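PDB 7BVT: hypothetical sugar ABC-transporter sugar binding protein, which binds cyclic alpha-maltosyl-1,6-maltose and probably hands it to an ABC transporter for uptake into the cell. Local coordinates for residues G333-L338 against E363-A368; A346-V351 against R357-V362. All blocks are in the same frame, centred on the assembly; numbering follows the deposited sequence.

Contact 1. Residues G333-L338 against E363-A368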
loop_
_atom_site.group_PDB
_atom_site.type_symbol
_atom_site.label_atom_id
_atom_site.label_comp_id
_atom_site.label_asym_id
_atom_site.label_seq_id
_atom_site.Cartn_x
_atom_site.Cartn_y
_atom_site.Cartn_z
ATOM N N GLY A 333 13.857 -3.933 -2.451
ATOM C CA GLY A 333 13.486 -2.741 -1.653
ATOM C C GLY A 333 12.036 -2.773 -1.181
ATOM O O GLY A 333 11.518 -1.745 -0.696
ATOM N N MET A 334 11.384 -3.909 -1.345
ATOM C CA MET A 334 10.000 -4.082 -0.839
ATOM C C MET A 334 10.073 -4.492 0.616
ATOM O O MET A 334 11.070 -5.014 1.089
ATOM C CB MET A 334 9.174 -5.051 -1.699
ATOM C CG MET A 334 9.101 -4.519 -3.096
ATOM S SD MET A 334 7.900 -5.203 -4.226
ATOM C CE MET A 334 8.781 -6.720 -4.494
ATOM N N LEU A 335 9.036 -4.150 1.382
ATOM C CA LEU A 335 9.049 -4.456 2.816
ATOM C C LEU A 335 8.668 -5.918 3.022
ATOM O O LEU A 335 7.847 -6.449 2.274
ATOM C CB LEU A 335 8.052 -3.545 3.541
ATOM C CG LEU A 335 8.240 -2.062 3.292
ATOM C CD1 LEU A 335 7.212 -1.255 4.036
ATOM C CD2 LEU A 335 9.631 -1.607 3.717
ATOM N N PRO A 336 9.222 -6.581 4.053
ATOM C CA PRO A 336 8.954 -7.987 4.251
ATOM C C PRO A 336 7.508 -8.166 4.699
ATOM O O PRO A 336 6.984 -7.360 5.467
ATOM C CB PRO A 336 9.888 -8.471 5.345
ATOM C CG PRO A 336 10.641 -7.269 5.800
ATOM C CD PRO A 336 10.256 -6.077 4.972
ATOM N N VAL A 337 6.907 -9.255 4.289
ATOM C CA VAL A 337 5.497 -9.534 4.678
ATOM C C VAL A 337 5.411 -10.255 6.036
ATOM O O VAL A 337 4.290 -10.370 6.567
ATOM C CB VAL A 337 4.770 -10.330 3.576
ATOM C CG1 VAL A 337 4.785 -9.559 2.274
ATOM C CG2 VAL A 337 5.321 -11.724 3.374
ATOM N N LEU A 338 6.517 -10.794 6.543
ATOM C CA LEU A 338 6.581 -11.524 7.807
ATOM C C LEU A 338 6.906 -10.546 8.936
ATOM O O LEU A 338 7.869 -9.787 8.814
ATOM C CB LEU A 338 7.647 -12.606 7.706
ATOM C CG LEU A 338 7.415 -13.682 6.665
ATOM C CD1 LEU A 338 8.557 -14.692 6.667
ATOM C CD2 LEU A 338 6.122 -14.444 6.929
ATOM N N GLU A 363 9.377 -0.060 10.348
ATOM C CA GLU A 363 8.827 0.037 11.715
ATOM C C GLU A 363 7.316 0.281 11.608
ATOM O O GLU A 363 6.577 -0.241 12.426
ATOM C CB GLU A 363 9.594 1.137 12.457
ATOM C CG GLU A 363 11.020 0.689 12.757
ATOM C CD GLU A 363 11.823 1.685 13.580
ATOM O OE1 GLU A 363 12.702 1.251 14.300
ATOM O OE2 GLU A 363 11.561 2.885 13.466
ATOM N N GLN A 364 6.867 0.910 10.524
ATOM C CA GLN A 364 5.422 1.225 10.389
ATOM C C GLN A 364 4.640 -0.050 10.087
ATOM O O GLN A 364 3.408 0.030 10.115
ATOM C CB GLN A 364 5.151 2.215 9.256
ATOM C CG GLN A 364 5.526 3.639 9.660
ATOM C CD GLN A 364 5.068 4.670 8.645
ATOM O OE1 GLN A 364 4.580 5.743 9.045
ATOM N NE2 GLN A 364 5.208 4.392 7.337
ATOM N N MET A 365 5.284 -1.182 9.719
ATOM C CA MET A 365 4.495 -2.391 9.362
ATOM C C MET A 365 3.610 -2.770 10.556
ATOM O O MET A 365 2.499 -3.205 10.319
ATOM C CB MET A 365 5.400 -3.547 8.940
ATOM C CG MET A 365 6.022 -3.327 7.577
ATOM S SD MET A 365 4.865 -3.240 6.236
ATOM C CE MET A 365 4.203 -4.912 6.265
ATOM N N ALA A 366 4.026 -2.467 11.782
ATOM C CA ALA A 366 3.285 -2.780 13.009
ATOM C C ALA A 366 1.994 -1.973 13.111
ATOM O O ALA A 366 1.043 -2.469 13.738
ATOM C CB ALA A 366 4.200 -2.509 14.191
ATOM N N ASP A 367 1.949 -0.778 12.537
ATOM C CA ASP A 367 0.789 0.136 12.662
ATOM C C ASP A 367 0.002 0.251 11.349
ATOM O O ASP A 367 -0.826 1.144 11.248
ATOM C CB ASP A 367 1.298 1.489 13.139
ATOM C CG ASP A 367 1.999 1.422 14.493
ATOM O OD1 ASP A 367 1.432 0.800 15.415
ATOM O OD2 ASP A 367 3.054 2.021 14.623
ATOM N N ALA A 368 0.318 -0.558 10.359
ATOM C CA ALA A 368 -0.207 -0.343 9.006
ATOM C C ALA A 368 -1.569 -1.028 8.909
ATOM O O ALA A 368 -1.800 -2.173 9.488
ATOM C CB ALA A 368 0.720 -0.886 7.960
#
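M365 reaches from the segment that follows helix 359-363 to L335 and P336, and its side chain shows how a flexible thioether can join two segments without a single hydrogen bond. Its CB lies 3.4 Å from the carbonyl oxygen of V362, three residues back. From there the chain folds twice, at chi2 (-63°) and chi3 (-65°), and this curls the thioether round toward residues 333-338. CG comes within 4.3 Å of L335 CD1. The sulfur goes closer: SD lies 3.8 Å from L335 CD1 and 4.2 Å from L335 CB, so one branch and the root of the leucine both meet it, the thioether lying slantwise across the leucine. CE, at the tip, passes the leucine and ends 3.8 Å from the backbone oxygen of P336. All three residues are buried. Next to M365, Q364 donates a hydrogen bond from NE2 to L142 O and accepts one at OE1 from V282 N, while backbone hydrogen bonding joins L335 to A139. Both L335 and M365 also touch N141 of strand 140-147, and the L335 side chain is about 10 Å from a bound glucose unit; this is probably the interlobe region of the two-lobed solute-binding fold.

Contact 2. Residues A346-V351 against R357-V362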
loop_
_atom_site.group_PDB
_atom_site.type_symbol
_atom_site.label_atom_id
_atom_site.label_comp_id
_atom_site.label_asym_id
_atom_site.label_seq_id
_atom_site.Cartn_x
_atom_site.Cartn_y
_atom_site.Cartn_z
ATOM N N ALA A 346 18.753 -9.487 11.990
ATOM C CA ALA A 346 19.388 -9.688 10.672
ATOM C C ALA A 346 18.935 -8.567 9.751
ATOM O O ALA A 346 19.808 -7.812 9.273
ATOM C CB ALA A 346 19.042 -11.024 10.086
ATOM N N TYR A 347 17.619 -8.476 9.502
ATOM C CA TYR A 347 17.065 -7.605 8.428
ATOM C C TYR A 347 17.291 -6.164 8.850
ATOM O O TYR A 347 17.698 -5.385 7.978
ATOM C CB TYR A 347 15.579 -7.899 8.173
ATOM C CG TYR A 347 14.913 -6.971 7.204
ATOM C CD1 TYR A 347 15.207 -7.007 5.860
ATOM C CD2 TYR A 347 13.996 -6.013 7.650
ATOM C CE1 TYR A 347 14.654 -6.116 4.958
ATOM C CE2 TYR A 347 13.406 -5.135 6.763
ATOM C CZ TYR A 347 13.719 -5.194 5.416
ATOM O OH TYR A 347 13.164 -4.300 4.578
ATOM N N LEU A 348 17.003 -5.825 10.093
ATOM C CA LEU A 348 17.116 -4.441 10.618
ATOM C C LEU A 348 18.564 -3.955 10.511
ATOM O O LEU A 348 18.751 -2.780 10.173
ATOM C CB LEU A 348 16.566 -4.360 12.040
ATOM C CG LEU A 348 15.043 -4.494 12.106
ATOM C CD1 LEU A 348 14.569 -4.700 13.524
ATOM C CD2 LEU A 348 14.357 -3.306 11.466
ATOM N N GLU A 349 19.542 -4.834 10.734
ATOM C CA GLU A 349 20.980 -4.436 10.736
ATOM C C GLU A 349 21.388 -4.087 9.315
ATOM O O GLU A 349 22.034 -3.057 9.059
ATOM C CB GLU A 349 21.845 -5.572 11.274
ATOM C CG GLU A 349 21.835 -5.621 12.787
ATOM C CD GLU A 349 22.904 -6.530 13.362
ATOM O OE1 GLU A 349 23.946 -6.703 12.676
ATOM O OE2 GLU A 349 22.682 -7.067 14.481
ATOM N N TRP A 350 20.953 -4.926 8.418
ATOM C CA TRP A 350 21.080 -4.712 6.966
ATOM C C TRP A 350 20.421 -3.401 6.534
ATOM O O TRP A 350 20.965 -2.642 5.677
ATOM C CB TRP A 350 20.438 -5.889 6.280
ATOM C CG TRP A 350 20.769 -5.783 4.850
ATOM C CD1 TRP A 350 21.949 -6.166 4.274
ATOM C CD2 TRP A 350 19.992 -5.112 3.856
ATOM N NE1 TRP A 350 21.918 -5.840 2.948
ATOM C CE2 TRP A 350 20.743 -5.177 2.668
ATOM C CE3 TRP A 350 18.739 -4.475 3.849
ATOM C CZ2 TRP A 350 20.248 -4.679 1.470
ATOM C CZ3 TRP A 350 18.276 -3.934 2.667
ATOM C CH2 TRP A 350 19.023 -4.040 1.499
ATOM N N VAL A 351 19.219 -3.139 7.024
ATOM C CA VAL A 351 18.561 -1.864 6.620
ATOM C C VAL A 351 19.441 -0.696 7.099
ATOM O O VAL A 351 19.665 0.219 6.305
ATOM C CB VAL A 351 17.121 -1.782 7.131
ATOM C CG1 VAL A 351 16.560 -0.370 6.962
ATOM C CG2 VAL A 351 16.254 -2.773 6.390
ATOM N N ARG A 357 17.215 4.872 5.367
ATOM C CA ARG A 357 15.967 5.697 5.238
ATOM C C ARG A 357 14.752 4.767 5.039
ATOM O O ARG A 357 13.635 5.238 5.133
ATOM C CB ARG A 357 16.117 6.757 4.165
ATOM C CG ARG A 357 17.074 7.842 4.659
ATOM C CD ARG A 357 17.420 8.799 3.575
ATOM N NE ARG A 357 18.177 8.168 2.506
ATOM C CZ ARG A 357 18.749 8.845 1.524
ATOM N NH1 ARG A 357 18.600 10.154 1.450
ATOM N NH2 ARG A 357 19.448 8.224 0.591
ATOM N N LEU A 358 14.958 3.479 4.807
ATOM C CA LEU A 358 13.808 2.549 4.748
ATOM C C LEU A 358 13.348 2.218 6.171
ATOM O O LEU A 358 12.210 1.756 6.327
ATOM C CB LEU A 358 14.216 1.291 3.975
ATOM C CG LEU A 358 13.059 0.448 3.453
ATOM C CD1 LEU A 358 12.322 1.122 2.335
ATOM C CD2 LEU A 358 13.569 -0.907 2.984
ATOM N N LEU A 359 14.136 2.480 7.214
ATOM C CA LEU A 359 13.816 1.925 8.541
ATOM C C LEU A 359 12.442 2.428 9.007
ATOM O O LEU A 359 11.652 1.675 9.561
ATOM C CB LEU A 359 14.911 2.239 9.580
ATOM C CG LEU A 359 14.659 1.653 10.962
ATOM C CD1 LEU A 359 14.592 0.141 10.906
ATOM C CD2 LEU A 359 15.715 2.085 12.004
ATOM N N PRO A 360 12.075 3.720 8.860
ATOM C CA PRO A 360 10.774 4.155 9.376
ATOM C C PRO A 360 9.649 3.355 8.709
ATOM O O PRO A 360 8.661 3.081 9.364
ATOM C CB PRO A 360 10.708 5.623 8.965
ATOM C CG PRO A 360 12.167 6.021 9.027
ATOM C CD PRO A 360 12.880 4.853 8.351
ATOM N N TYR A 361 9.806 3.038 7.437
ATOM C CA TYR A 361 8.772 2.281 6.676
ATOM C C TYR A 361 8.652 0.871 7.248
ATOM O O TYR A 361 7.551 0.313 7.404
ATOM C CB TYR A 361 9.136 2.283 5.205
ATOM C CG TYR A 361 8.990 3.608 4.509
ATOM C CD1 TYR A 361 7.799 3.960 3.902
ATOM C CD2 TYR A 361 10.066 4.482 4.386
ATOM C CE1 TYR A 361 7.636 5.136 3.215
ATOM C CE2 TYR A 361 9.918 5.668 3.690
ATOM C CZ TYR A 361 8.708 5.984 3.085
ATOM O OH TYR A 361 8.518 7.139 2.401
ATOM N N VAL A 362 9.803 0.278 7.590
ATOM C CA VAL A 362 9.806 -1.085 8.176
ATOM C C VAL A 362 9.072 -1.051 9.511
ATOM O O VAL A 362 8.249 -1.927 9.771
ATOM C CB VAL A 362 11.245 -1.615 8.287
ATOM C CG1 VAL A 362 11.229 -2.944 9.029
ATOM C CG2 VAL A 362 11.907 -1.718 6.913
#
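Y347 carries its ring anti to the backbone N (chi1 174°); in V362 the same value puts CG1 anti to N and CG2 beside it, and phenol and isopropyl group meet from opposite directions with both methyls at the ring edge. They do so across a helix-loop-helix unit, in which helix 345-354 turns through a short connection into helix 359-363 and the two pack mainly through apolar side chains, with no hydrogen bond between segments 346-351 and 357-362. At the tyrosine, V362 CG1 lies in the ring plane and V362 CG2 is 3.7 Å from Y347 CE2. Farther along the phenol, Y347 OH lies 3.8 Å from L358 CD2, the leucine crossing the tyrosine at about a right angle. V351 serves both helices: its CG2 stands 3.6 Å above one face of the Y347 ring, offset toward the rim, whereas chi1 of 168° sends CG1 the other way, to L358 CB and the backbone of L359. That methyl is 3.7 Å from L359 N and 4.0 Å from L359 CB. Behind this seam, Y361 OH is hydrogen-bonded to E261 O and R357 O to T279 OG1, which fixes the second segment against the body of the domain. L348 completes the row, its CD2 lying 4.0 Å from V362 CG1 and meeting L359 tightly, methyl to methyl, with 3.5 Å between L348 CD2 and L359 CD1.

In the fold
Coming out of helix 322-332, the chain enters contact 1 through residues 333-338 and then makes a mostly helical excursion of 24 residues before 363-368 closes the loop. Contact 2 is nested inside it: five residues separate 346-351 from 357-362, the first three of them still in helix 345-354, and 357-362 comes immediately ahead of the closing segment. The two contacts touch: P336 CD lies 3.4 Å from Y347 OH, and L335 CD2 lies 3.9 Å from V362 CG2. The inner pair of helices is therefore packed onto the outer loop, and the chain leaves into strand 368-369, which runs parallel to strand 292-301 in the central sheet.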